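Local coordinates for ATP phosphoribosyltransferase regulatory subunit (PDB 3OD1), which is probably required for the first step of histidine biosynthesis, working with HisG, and may let histidine feedback-regulate ATP phosphoribosyltransferase activity, at residues Ala62-Gln67 against Val272-Tyr277; Asp84-Ile89 against Asp301-Lys306; Ala139-Glu144 against Gly297-Glu302; Lys195-Tyr200 against Lys266-Leu271. All coordinates share one frame; numbering follows the deposited sequence.

Interaction 1 (Ala62-Gln67 against Val272-Tyr277)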
loop_
_atom_site.group_PDB
_atom_site.type_symbol
_atom_site.label_atom_id
_atom_site.label_comp_id
_atom_site.label_asym_id
_atom_site.label_seq_id
_atom_site.Cartn_x
_atom_site.Cartn_y
_atom_site.Cartn_z
ATOM N N ALA B 62 20.514 4.980 -1.874
ATOM C CA ALA B 62 20.936 6.014 -2.819
ATOM C C ALA B 62 20.471 7.400 -2.376
ATOM O O ALA B 62 21.006 8.414 -2.814
ATOM C CB ALA B 62 20.405 5.708 -4.218
ATOM N N ILE B 63 19.462 7.431 -1.513
ATOM C CA ILE B 63 18.910 8.678 -0.989
ATOM C C ILE B 63 19.902 9.330 -0.038
ATOM O O ILE B 63 20.445 8.668 0.845
ATOM C CB ILE B 63 17.564 8.422 -0.267
ATOM C CG1 ILE B 63 16.657 7.596 -1.175
ATOM C CG2 ILE B 63 16.885 9.735 0.097
ATOM C CD1 ILE B 63 16.532 8.155 -2.582
ATOM N N LEU B 64 20.149 10.622 -0.233
ATOM C CA LEU B 64 21.167 11.332 0.547
ATOM C C LEU B 64 20.762 11.393 2.000
ATOM O O LEU B 64 19.576 11.472 2.317
ATOM C CB LEU B 64 21.373 12.748 0.006
ATOM C CG LEU B 64 22.476 12.926 -1.038
ATOM C CD1 LEU B 64 22.754 11.626 -1.784
ATOM C CD2 LEU B 64 22.128 14.060 -1.988
ATOM N N ASP B 65 21.747 11.356 2.884
ATOM C CA ASP B 65 21.483 11.301 4.312
ATOM C C ASP B 65 20.523 12.403 4.778
ATOM O O ASP B 65 19.640 12.164 5.600
ATOM C CB ASP B 65 22.796 11.377 5.082
ATOM C CG ASP B 65 22.632 11.015 6.538
ATOM O OD1 ASP B 65 22.677 9.809 6.875
ATOM O OD2 ASP B 65 22.460 11.944 7.352
ATOM N N GLN B 66 20.697 13.605 4.247
ATOM C CA GLN B 66 19.891 14.743 4.656
ATOM C C GLN B 66 18.428 14.577 4.228
ATOM O O GLN B 66 17.530 15.213 4.787
ATOM C CB GLN B 66 20.479 16.029 4.074
ATOM C CG GLN B 66 19.876 17.311 4.605
ATOM C CD GLN B 66 20.659 18.545 4.168
ATOM O OE1 GLN B 66 21.829 18.452 3.786
ATOM N NE2 GLN B 66 20.016 19.707 4.228
ATOM N N GLN B 67 18.191 13.717 3.246
ATOM C CA GLN B 67 16.835 13.470 2.740
ATOM C C GLN B 67 16.133 12.296 3.428
ATOM O O GLN B 67 14.987 11.990 3.109
ATOM C CB GLN B 67 16.865 13.213 1.232
ATOM C CG GLN B 67 17.010 14.458 0.384
ATOM C CD GLN B 67 15.814 15.374 0.511
ATOM O OE1 GLN B 67 14.681 14.985 0.206
ATOM N NE2 GLN B 67 16.053 16.602 0.964
ATOM N N VAL B 272 24.270 12.429 -14.872
ATOM C CA VAL B 272 24.837 11.918 -13.632
ATOM C C VAL B 272 23.709 11.861 -12.602
ATOM O O VAL B 272 23.212 12.900 -12.161
ATOM C CB VAL B 272 25.957 12.839 -13.100
ATOM C CG1 VAL B 272 26.395 12.409 -11.681
ATOM C CG2 VAL B 272 27.149 12.877 -14.069
ATOM N N LEU B 273 23.277 10.658 -12.233
ATOM C CA LEU B 273 22.099 10.528 -11.364
ATOM C C LEU B 273 22.475 10.600 -9.888
ATOM O O LEU B 273 21.626 10.797 -9.026
ATOM C CB LEU B 273 21.340 9.221 -11.657
ATOM C CG LEU B 273 20.538 9.057 -12.964
ATOM C CD1 LEU B 273 19.846 7.696 -12.996
ATOM C CD2 LEU B 273 19.499 10.153 -13.125
ATOM N N HIS B 274 23.763 10.450 -9.601
ATOM C CA HIS B 274 24.227 10.304 -8.235
ATOM C C HIS B 274 25.744 10.429 -8.263
ATOM O O HIS B 274 26.376 10.104 -9.269
ATOM C CB HIS B 274 23.799 8.931 -7.702
ATOM C CG HIS B 274 23.835 8.814 -6.210
ATOM N ND1 HIS B 274 25.012 8.679 -5.505
ATOM C CD2 HIS B 274 22.839 8.784 -5.290
ATOM C CE1 HIS B 274 24.742 8.585 -4.214
ATOM N NE2 HIS B 274 23.431 8.649 -4.057
HETATM N N MSE B 275 26.342 10.906 -7.180
HETATM C CA MSE B 275 27.795 11.055 -7.167
HETATM C C MSE B 275 28.556 9.725 -7.109
HETATM O O MSE B 275 29.710 9.661 -7.543
HETATM C CB MSE B 275 28.248 12.003 -6.047
HETATM C CG MSE B 275 27.768 13.445 -6.224
HETATM SE SE MSE B 275 28.571 14.315 -7.783
HETATM C CE MSE B 275 30.412 14.486 -7.116
ATOM N N SER B 276 27.933 8.664 -6.599
ATOM C CA SER B 276 28.675 7.402 -6.421
ATOM C C SER B 276 27.868 6.111 -6.609
ATOM O O SER B 276 28.410 5.068 -6.966
ATOM C CB SER B 276 29.307 7.369 -5.031
ATOM O OG SER B 276 28.323 7.614 -4.036
ATOM N N TYR B 277 26.577 6.187 -6.362
ATOM C CA TYR B 277 25.743 4.995 -6.234
ATOM C C TYR B 277 25.651 4.144 -7.504
ATOM O O TYR B 277 25.800 2.926 -7.449
ATOM C CB TYR B 277 24.361 5.441 -5.788
ATOM C CG TYR B 277 23.324 4.372 -5.632
ATOM C CD1 TYR B 277 23.152 3.722 -4.406
ATOM C CD2 TYR B 277 22.454 4.060 -6.675
ATOM C CE1 TYR B 277 22.173 2.766 -4.236
ATOM C CE2 TYR B 277 21.463 3.097 -6.512
ATOM C CZ TYR B 277 21.331 2.458 -5.284
ATOM O OH TYR B 277 20.351 1.500 -5.096
HETATM O O HOH W 1 19.098 2.467 -2.962
#
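Ala62 and Tyr277 bring two irregular loops together with their CA atoms 6.0 Å apart, and from this point the chains diverge, so that His274 and Tyr277 do most of the reaching across. The methyl CB of Ala62 lies over one face of the Tyr277 phenol, almost on the ring normal, as a CH-pi contact. Tyr277 sends its ring there with CG anti to the backbone N (chi1 178°), while its own CB covers one face of the His274 imidazole. That imidazole is used at two edges. On its own loop, Ser276 N donates to His274 ND1 at 3.1 Å, nearly straight (171°) and in the ring plane, which fixes the turn of the ring. Across the contact His274 NE2 gives its N-H to the carbonyl oxygen Ala62 O at 2.7 Å, close to the ring plane but strongly bent (129°), hence weak. Leu64 runs past the histidine in the opposite direction and grazes it obliquely, Leu64 CD1 lying 3.8 Å from His274 NE2. A water completes the bridge: it accepts from Ala62 N at 3.1 Å and is 2.7 Å from Tyr277 OH. By sequence, 272-277 appears to match the histidine-specific motif of histidyl-tRNA synthetases, with Leu273 where those enzymes have arginine. The contact thus joins the loop between helix 54-60 and strand 69-72 to the one linking strands 265-268 and 281-286, while helix 182-193 touches it through Tyr193 on Leu64 and Arg190 on the selenomethionine Met275.

Interaction 2 (Asp84-Ile89 against Asp301-Lys306); sequences DMTAPI and DELLSK
Thr86 and Leu303 meet methyl to methyl, their side chains crossing obliquely, with Thr86 CG2 3.8 Å from Leu303 CD2. The two branches of the threonine serve different neighbours. CG2 stands anti to the backbone N and is the branch that reaches the leucine, whereas OG1, beside the backbone N, is hydrogen-bonded to Glu132 on strand 125-134. Leu303 extends toward the helix start with CG anti to its own N (chi1 -177°), and the second torsion of 64° leaves CD2 as the methyl that does the touching. The same methyl also comes to 4.2 Å from Ala87 CA, so one leucine branch rests against both the threonine methyl and the backbone of the first helical turn. No polar bond spans the two segments; the area buried is small and the fit is purely apolar.

The surface that Leu303 meets is held in shape from within. Asp84 OD2 accepts from Ala87 N at 2.8 Å, almost straight (173°) and on the syn side, a capping bond that ties the approach to helix 86-94, while Asp84 OD1 is engaged by Ser61. Further on, Ile89 N bonds to Met85 O at 2.9 Å. Helix 54-60 adds Val57 against Ala87 and Val60 against Leu303, and the hydroxyl of Tyr277 and the ring of Tyr300 also touch Thr86. An acidic residue two places before a threonine at a helix start, close to a glutamate and two tyrosines, resembles the histidine-binding pocket of histidyl-tRNA synthetases, whose class-II fold this protein shares.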
loop_
_atom_site.group_PDB
_atom_site.type_symbol
_atom_site.label_atom_id
_atom_site.label_comp_id
_atom_site.label_asym_id
_atom_site.label_seq_id
_atom_site.Cartn_x
_atom_site.Cartn_y
_atom_site.Cartn_z
ATOM N N ASP B 84 13.661 4.053 -0.023
ATOM C CA ASP B 84 13.578 3.451 -1.354
ATOM C C ASP B 84 13.285 1.954 -1.215
ATOM O O ASP B 84 13.307 1.416 -0.109
ATOM C CB ASP B 84 14.896 3.652 -2.107
ATOM C CG ASP B 84 16.071 2.907 -1.446
ATOM O OD1 ASP B 84 16.546 3.340 -0.377
ATOM O OD2 ASP B 84 16.513 1.874 -1.977
HETATM N N MSE B 85 13.045 1.272 -2.332
HETATM C CA MSE B 85 12.824 -0.174 -2.289
HETATM C C MSE B 85 14.040 -1.008 -2.711
HETATM O O MSE B 85 14.073 -2.223 -2.488
HETATM C CB MSE B 85 11.587 -0.561 -3.109
HETATM C CG MSE B 85 10.250 -0.285 -2.368
HETATM SE SE MSE B 85 10.148 -1.218 -0.645
HETATM C CE MSE B 85 10.124 -3.065 -1.278
ATOM N N THR B 86 15.033 -0.360 -3.312
ATOM C CA THR B 86 16.202 -1.084 -3.802
ATOM C C THR B 86 17.058 -1.638 -2.656
ATOM O O THR B 86 17.426 -2.818 -2.659
ATOM C CB THR B 86 17.071 -0.231 -4.741
ATOM O OG1 THR B 86 16.271 0.240 -5.834
ATOM C CG2 THR B 86 18.237 -1.066 -5.281
ATOM N N ALA B 87 17.377 -0.801 -1.677
ATOM C CA ALA B 87 18.177 -1.279 -0.550
ATOM C C ALA B 87 17.421 -2.325 0.301
ATOM O O ALA B 87 17.994 -3.353 0.705
ATOM C CB ALA B 87 18.702 -0.109 0.290
ATOM N N PRO B 88 16.119 -2.089 0.565
ATOM C CA PRO B 88 15.373 -3.155 1.242
ATOM C C PRO B 88 15.341 -4.438 0.415
ATOM O O PRO B 88 15.462 -5.517 0.984
ATOM C CB PRO B 88 13.969 -2.551 1.418
ATOM C CG PRO B 88 14.252 -1.064 1.563
ATOM C CD PRO B 88 15.388 -0.805 0.580
ATOM N N ILE B 89 15.218 -4.335 -0.905
ATOM C CA ILE B 89 15.207 -5.551 -1.710
ATOM C C ILE B 89 16.583 -6.242 -1.666
ATOM O O ILE B 89 16.668 -7.463 -1.632
ATOM C CB ILE B 89 14.725 -5.289 -3.148
ATOM C CG1 ILE B 89 13.199 -5.111 -3.144
ATOM C CG2 ILE B 89 15.138 -6.434 -4.071
ATOM C CD1 ILE B 89 12.630 -4.645 -4.452
ATOM N N ASP B 301 26.105 -1.877 -9.249
ATOM C CA ASP B 301 26.761 -3.182 -9.114
ATOM C C ASP B 301 27.503 -3.436 -7.797
ATOM O O ASP B 301 28.016 -4.531 -7.595
ATOM C CB ASP B 301 27.743 -3.427 -10.273
ATOM C CG ASP B 301 27.044 -3.762 -11.586
ATOM O OD1 ASP B 301 25.802 -3.942 -11.603
ATOM O OD2 ASP B 301 27.749 -3.846 -12.614
ATOM N N GLU B 302 27.562 -2.445 -6.913
ATOM C CA GLU B 302 28.284 -2.614 -5.647
ATOM C C GLU B 302 27.369 -2.692 -4.412
ATOM O O GLU B 302 27.832 -2.921 -3.295
ATOM C CB GLU B 302 29.327 -1.505 -5.472
ATOM C CG GLU B 302 30.394 -1.508 -6.565
ATOM C CD GLU B 302 31.065 -2.871 -6.704
ATOM O OE1 GLU B 302 31.244 -3.567 -5.676
ATOM O OE2 GLU B 302 31.406 -3.252 -7.844
ATOM N N LEU B 303 26.070 -2.526 -4.598
ATOM C CA LEU B 303 25.175 -2.554 -3.439
ATOM C C LEU B 303 25.072 -3.936 -2.793
ATOM O O LEU B 303 25.215 -4.063 -1.578
ATOM C CB LEU B 303 23.781 -2.044 -3.794
ATOM C CG LEU B 303 22.772 -1.969 -2.641
ATOM C CD1 LEU B 303 23.216 -0.961 -1.577
ATOM C CD2 LEU B 303 21.401 -1.597 -3.173
ATOM N N LEU B 304 24.819 -4.970 -3.594
ATOM C CA LEU B 304 24.596 -6.301 -3.023
ATOM C C LEU B 304 25.788 -6.790 -2.204
ATOM O O LEU B 304 25.618 -7.576 -1.261
ATOM C CB LEU B 304 24.204 -7.326 -4.098
ATOM C CG LEU B 304 22.697 -7.473 -4.380
ATOM C CD1 LEU B 304 21.953 -8.028 -3.167
ATOM C CD2 LEU B 304 22.084 -6.147 -4.809
ATOM N N SER B 305 26.986 -6.326 -2.561
ATOM C CA SER B 305 28.196 -6.665 -1.814
ATOM C C SER B 305 28.119 -6.171 -0.380
ATOM O O SER B 305 28.629 -6.820 0.528
ATOM C CB SER B 305 29.440 -6.077 -2.481
ATOM O OG SER B 305 29.691 -6.710 -3.720
ATOM N N LYS B 306 27.493 -5.013 -0.180
ATOM C CA LYS B 306 27.323 -4.460 1.161
ATOM C C LYS B 306 26.404 -5.308 2.045
ATOM O O LYS B 306 26.404 -5.150 3.263
ATOM C CB LYS B 306 26.821 -3.018 1.089
ATOM C CG LYS B 306 27.842 -2.082 0.488
ATOM C CD LYS B 306 27.297 -0.694 0.290
ATOM C CE LYS B 306 28.304 0.167 -0.470
ATOM N NZ LYS B 306 27.801 1.569 -0.596
#

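Interaction 3 (Ala139-Glu144 against Gly297-Glu302)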
loop_
_atom_site.group_PDB
_atom_site.type_symbol
_atom_site.label_atom_id
_atom_site.label_comp_id
_atom_site.label_asym_id
_atom_site.label_seq_id
_atom_site.Cartn_x
_atom_site.Cartn_y
_atom_site.Cartn_z
ATOM N N ALA B 139 24.231 -7.200 -21.444
ATOM C CA ALA B 139 23.537 -6.163 -22.198
ATOM C C ALA B 139 22.065 -6.538 -22.360
ATOM O O ALA B 139 21.209 -5.670 -22.489
ATOM C CB ALA B 139 24.196 -5.963 -23.571
ATOM N N SER B 140 21.776 -7.838 -22.362
ATOM C CA SER B 140 20.394 -8.316 -22.441
ATOM C C SER B 140 19.584 -7.771 -21.269
ATOM O O SER B 140 18.446 -7.325 -21.431
ATOM C CB SER B 140 20.346 -9.851 -22.437
ATOM O OG SER B 140 20.937 -10.374 -23.612
ATOM N N ALA B 141 20.196 -7.801 -20.091
ATOM C CA ALA B 141 19.553 -7.359 -18.863
ATOM C C ALA B 141 19.389 -5.839 -18.846
ATOM O O ALA B 141 18.332 -5.339 -18.446
ATOM C CB ALA B 141 20.361 -7.823 -17.665
ATOM N N ASP B 142 20.433 -5.111 -19.253
ATOM C CA ASP B 142 20.352 -3.651 -19.409
ATOM C C ASP B 142 19.159 -3.261 -20.294
ATOM O O ASP B 142 18.347 -2.417 -19.930
ATOM C CB ASP B 142 21.630 -3.103 -20.049
ATOM C CG ASP B 142 22.813 -3.063 -19.089
ATOM O OD1 ASP B 142 22.623 -3.225 -17.866
ATOM O OD2 ASP B 142 23.941 -2.845 -19.576
ATOM N N GLY B 143 19.068 -3.884 -21.466
ATOM C CA GLY B 143 17.985 -3.605 -22.400
ATOM C C GLY B 143 16.628 -4.025 -21.876
ATOM O O GLY B 143 15.628 -3.338 -22.096
ATOM N N GLU B 144 16.588 -5.155 -21.173
ATOM C CA GLU B 144 15.331 -5.655 -20.606
ATOM C C GLU B 144 14.654 -4.660 -19.659
ATOM O O GLU B 144 13.473 -4.377 -19.811
ATOM C CB GLU B 144 15.536 -6.994 -19.889
ATOM C CG GLU B 144 14.263 -7.539 -19.209
ATOM C CD GLU B 144 14.529 -8.773 -18.348
ATOM O OE1 GLU B 144 15.528 -9.489 -18.599
ATOM O OE2 GLU B 144 13.756 -9.017 -17.399
ATOM N N GLY B 297 16.512 4.852 -13.610
ATOM C CA GLY B 297 17.088 3.584 -13.200
ATOM C C GLY B 297 18.520 3.443 -13.665
ATOM O O GLY B 297 19.130 4.400 -14.148
ATOM N N GLY B 298 19.060 2.242 -13.522
ATOM C CA GLY B 298 20.402 1.969 -13.987
ATOM C C GLY B 298 21.125 0.969 -13.108
ATOM O O GLY B 298 20.579 0.484 -12.110
ATOM N N ARG B 299 22.366 0.681 -13.484
ATOM C CA ARG B 299 23.212 -0.291 -12.785
ATOM C C ARG B 299 23.742 0.205 -11.460
ATOM O O ARG B 299 24.252 1.312 -11.364
ATOM C CB ARG B 299 24.409 -0.670 -13.645
ATOM C CG ARG B 299 24.059 -1.471 -14.843
ATOM C CD ARG B 299 24.610 -2.860 -14.717
ATOM N NE ARG B 299 23.866 -3.754 -15.590
ATOM C CZ ARG B 299 23.393 -4.933 -15.221
ATOM N NH1 ARG B 299 23.598 -5.370 -13.983
ATOM N NH2 ARG B 299 22.726 -5.678 -16.096
ATOM N N TYR B 300 23.652 -0.647 -10.445
ATOM C CA TYR B 300 24.211 -0.338 -9.136
ATOM C C TYR B 300 24.973 -1.572 -8.611
ATOM O O TYR B 300 24.551 -2.220 -7.658
ATOM C CB TYR B 300 23.088 0.118 -8.183
ATOM C CG TYR B 300 21.910 -0.847 -8.074
ATOM C CD1 TYR B 300 21.836 -1.744 -7.023
ATOM C CD2 TYR B 300 20.881 -0.857 -9.021
ATOM C CE1 TYR B 300 20.789 -2.636 -6.896
ATOM C CE2 TYR B 300 19.809 -1.761 -8.903
ATOM C CZ TYR B 300 19.783 -2.647 -7.824
ATOM O OH TYR B 300 18.761 -3.561 -7.648
ATOM N N ASP B 301 26.105 -1.877 -9.249
ATOM C CA ASP B 301 26.761 -3.182 -9.114
ATOM C C ASP B 301 27.503 -3.436 -7.797
ATOM O O ASP B 301 28.016 -4.531 -7.595
ATOM C CB ASP B 301 27.743 -3.427 -10.273
ATOM C CG ASP B 301 27.044 -3.762 -11.586
ATOM O OD1 ASP B 301 25.802 -3.942 -11.603
ATOM O OD2 ASP B 301 27.749 -3.846 -12.614
ATOM N N GLU B 302 27.562 -2.445 -6.913
ATOM C CA GLU B 302 28.284 -2.614 -5.647
ATOM C C GLU B 302 27.369 -2.692 -4.412
ATOM O O GLU B 302 27.832 -2.921 -3.295
ATOM C CB GLU B 302 29.327 -1.505 -5.472
ATOM C CG GLU B 302 30.394 -1.508 -6.565
ATOM C CD GLU B 302 31.065 -2.871 -6.704
ATOM O OE1 GLU B 302 31.244 -3.567 -5.676
ATOM O OE2 GLU B 302 31.406 -3.252 -7.844
#
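Asp142 and Arg299 form the centre of a salt-bridge network in the class-II synthetase-like core, where helix 139-155 faces the end of strand 295-298; Arg299 belongs to the Gly-Gly-Arg-Tyr-Asp sequence familiar from histidyl-tRNA synthetases. The pairing is not the flat, two-oxygen kind. A single oxygen, Asp142 OD1, takes both donors: Arg299 NE, at 2.6 Å and 150°, which meets the syn lone pair of OD1, and Arg299 NH2 at 3.0 Å, a bent and weak bond. The carboxylate and guanidinium planes are 55° apart rather than coplanar. A bend in the arginine chain at chi2 (-113°) swings the guanidinium edge to the aspartate.

The remaining N-H groups are shared out in the same buried setting. Arg299 NH2 also bonds to the backbone oxygen of Asp136. Arg299 NH1 faces Asp301 OD1 at 3.5 Å, a long and weak ion pair, and that oxygen is itself satisfied by the backbone N of Ala313. The arginine would be expected to help keep the buried Asp142 ionised. A leucine in place of Arg299 would probably leave Asp142 as a buried charge without its mate and remove the link to Asp301. Two residues before Asp142, Ser140 OG bonds to Asp369 and Arg348 of the second subunit, so this helix also faces the dimer partner. Beside the polar pair, the methyl Ala141 CB sits at the guanidinium edge, 3.6 Å from Arg299 NH2.

Interaction 4 (Lys195-Tyr200 against Lys266-Leu271); sequences KNYVGY and KFDLTL
Tyr197 OH and Thr270 OG1 lie 2.7 Å apart, two hydroxyls within hydrogen-bonding distance at the tight inner part of this contact, where the side chains cross at about a right angle. Behind the threonine, Asp268 OD1 accepts from Thr270 OG1 at 2.6 Å on its syn side and from Thr270 N at 3.1 Å from above the carboxylate plane, the second of these bonds making an Asx turn. The same oxygen pairs with Arg224, and Leu271 N closes the type I turn on Asp268 O. Thr270 OG1 takes the position between backbone N and carbonyl carbon (chi1 74°), which lets it reach both tyrosine and aspartate. A valine here would probably leave Tyr197 OH and Asp268 OD1 each short of a hydroxyl partner.

The outer side is looser. Exposed Lys195, which ends the preceding helix as the C-prime residue of a Schellman motif, runs alongside Leu271, its NZ 3.7 Å from Leu271 CD1. A water accepts from Lys195 NZ at 3.0 Å and donates to Asp268 OD2 at 3.0 Å. Asp268 OD1 thus gathers the threonine hydroxyl and N-H and the charge of Arg224, and OD2 takes a water-mediated link to Lys195, an arrangement likely to favour the ionised carboxylate.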
loop_
_atom_site.group_PDB
_atom_site.type_symbol
_atom_site.label_atom_id
_atom_site.label_comp_id
_atom_site.label_asym_id
_atom_site.label_seq_id
_atom_site.Cartn_x
_atom_site.Cartn_y
_atom_site.Cartn_z
ATOM N N LYS B 195 23.356 19.643 -13.037
ATOM C CA LYS B 195 22.983 20.118 -14.372
ATOM C C LYS B 195 23.318 21.593 -14.576
ATOM O O LYS B 195 22.620 22.323 -15.279
ATOM C CB LYS B 195 21.511 19.814 -14.663
ATOM C CG LYS B 195 21.218 18.329 -14.539
ATOM C CD LYS B 195 19.782 18.011 -14.825
ATOM C CE LYS B 195 19.451 16.591 -14.398
ATOM N NZ LYS B 195 20.227 15.573 -15.141
ATOM N N ASN B 196 24.415 22.010 -13.960
ATOM C CA ASN B 196 24.901 23.371 -14.080
ATOM C C ASN B 196 25.994 23.491 -15.159
ATOM O O ASN B 196 27.189 23.528 -14.845
ATOM C CB ASN B 196 25.419 23.830 -12.715
ATOM C CG ASN B 196 25.844 25.276 -12.710
ATOM O OD1 ASN B 196 25.736 25.974 -13.719
ATOM N ND2 ASN B 196 26.336 25.738 -11.570
ATOM N N TYR B 197 25.583 23.547 -16.426
ATOM C CA TYR B 197 26.535 23.643 -17.535
ATOM C C TYR B 197 27.266 24.978 -17.510
ATOM O O TYR B 197 28.438 25.068 -17.882
ATOM C CB TYR B 197 25.835 23.489 -18.889
ATOM C CG TYR B 197 25.173 22.147 -19.147
ATOM C CD1 TYR B 197 25.102 21.170 -18.158
ATOM C CD2 TYR B 197 24.610 21.864 -20.393
ATOM C CE1 TYR B 197 24.485 19.946 -18.409
ATOM C CE2 TYR B 197 24.000 20.653 -20.653
ATOM C CZ TYR B 197 23.933 19.699 -19.659
ATOM O OH TYR B 197 23.314 18.502 -19.931
ATOM N N VAL B 198 26.564 26.021 -17.085
ATOM C CA VAL B 198 27.157 27.347 -17.012
ATOM C C VAL B 198 28.356 27.315 -16.072
ATOM O O VAL B 198 29.451 27.749 -16.431
ATOM C CB VAL B 198 26.127 28.396 -16.537
ATOM C CG1 VAL B 198 26.790 29.745 -16.334
ATOM C CG2 VAL B 198 24.985 28.504 -17.540
ATOM N N GLY B 199 28.145 26.790 -14.869
ATOM C CA GLY B 199 29.212 26.657 -13.893
ATOM C C GLY B 199 30.300 25.725 -14.394
ATOM O O GLY B 199 31.490 25.965 -14.186
ATOM N N TYR B 200 29.876 24.662 -15.068
ATOM C CA TYR B 200 30.777 23.661 -15.617
ATOM C C TYR B 200 31.723 24.260 -16.654
ATOM O O TYR B 200 32.935 24.027 -16.599
ATOM C CB TYR B 200 29.960 22.521 -16.223
ATOM C CG TYR B 200 30.752 21.430 -16.905
ATOM C CD1 TYR B 200 30.968 20.207 -16.279
ATOM C CD2 TYR B 200 31.248 21.604 -18.190
ATOM C CE1 TYR B 200 31.667 19.196 -16.906
ATOM C CE2 TYR B 200 31.953 20.602 -18.824
ATOM C CZ TYR B 200 32.161 19.403 -18.178
ATOM O OH TYR B 200 32.856 18.405 -18.816
ATOM N N LYS B 266 16.877 8.085 -26.318
ATOM C CA LYS B 266 17.881 9.013 -26.796
ATOM C C LYS B 266 19.059 8.963 -25.835
ATOM O O LYS B 266 18.991 8.296 -24.804
ATOM C CB LYS B 266 17.303 10.421 -26.944
ATOM C CG LYS B 266 16.754 11.038 -25.677
ATOM C CD LYS B 266 16.088 12.367 -25.995
ATOM C CE LYS B 266 15.816 13.192 -24.740
ATOM N NZ LYS B 266 15.245 14.537 -25.072
ATOM N N PHE B 267 20.154 9.626 -26.184
ATOM C CA PHE B 267 21.347 9.559 -25.358
ATOM C C PHE B 267 21.683 10.897 -24.738
ATOM O O PHE B 267 21.604 11.934 -25.396
ATOM C CB PHE B 267 22.520 9.013 -26.162
ATOM C CG PHE B 267 22.307 7.609 -26.636
ATOM C CD1 PHE B 267 22.685 6.535 -25.845
ATOM C CD2 PHE B 267 21.701 7.363 -27.858
ATOM C CE1 PHE B 267 22.475 5.239 -26.271
ATOM C CE2 PHE B 267 21.494 6.070 -28.293
ATOM C CZ PHE B 267 21.881 5.006 -27.498
ATOM N N ASP B 268 22.035 10.869 -23.457
ATOM C CA ASP B 268 22.485 12.066 -22.762
ATOM C C ASP B 268 23.678 11.720 -21.893
ATOM O O ASP B 268 23.532 11.378 -20.719
ATOM C CB ASP B 268 21.363 12.676 -21.926
ATOM C CG ASP B 268 21.810 13.915 -21.170
ATOM O OD1 ASP B 268 22.936 14.402 -21.419
ATOM O OD2 ASP B 268 21.034 14.404 -20.327
ATOM N N LEU B 269 24.864 11.795 -22.488
ATOM C CA LEU B 269 26.069 11.380 -21.792
ATOM C C LEU B 269 26.478 12.384 -20.721
ATOM O O LEU B 269 27.478 12.190 -20.050
ATOM C CB LEU B 269 27.209 11.113 -22.781
ATOM C CG LEU B 269 27.235 9.684 -23.341
ATOM C CD1 LEU B 269 25.882 9.296 -23.887
ATOM C CD2 LEU B 269 28.318 9.506 -24.413
ATOM N N THR B 270 25.700 13.451 -20.533
ATOM C CA THR B 270 25.976 14.353 -19.412
ATOM C C THR B 270 25.274 13.862 -18.142
ATOM O O THR B 270 25.462 14.416 -17.058
ATOM C CB THR B 270 25.536 15.802 -19.696
ATOM O OG1 THR B 270 24.114 15.893 -19.634
ATOM C CG2 THR B 270 26.034 16.252 -21.070
ATOM N N LEU B 271 24.480 12.809 -18.284
ATOM C CA LEU B 271 23.603 12.375 -17.199
ATOM C C LEU B 271 24.390 11.793 -16.033
ATOM O O LEU B 271 25.098 10.802 -16.187
ATOM C CB LEU B 271 22.589 11.351 -17.716
ATOM C CG LEU B 271 21.496 10.910 -16.739
ATOM C CD1 LEU B 271 20.568 12.080 -16.388
ATOM C CD2 LEU B 271 20.710 9.753 -17.328
HETATM O O HOH W 2 21.683 15.828 -17.713
#

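In the fold
All four contacts fall in the histidyl-tRNA synthetase-like region, and three of them form one cluster. The centres of interactions 1 and 2 lie about 13 Å apart, as do those of 2 and 3; interactions 1 and 3, about 18 Å apart between centres, touch where Leu273 CD1 packs on Gly297 O. Interactions 2 and 3 share Asp301 and Glu302, where strand 295-298 leads to helix 303-306. Interaction 4, about 27 Å from interaction 2 between centres, borders the cluster through the chain: Leu271 adjoins Val272, and its segments fall between those of each other contact. Interactions 3 and 4 reach the same large mixed sheet. In the cluster, segments some 150 to 210 residues apart thus converge on one core.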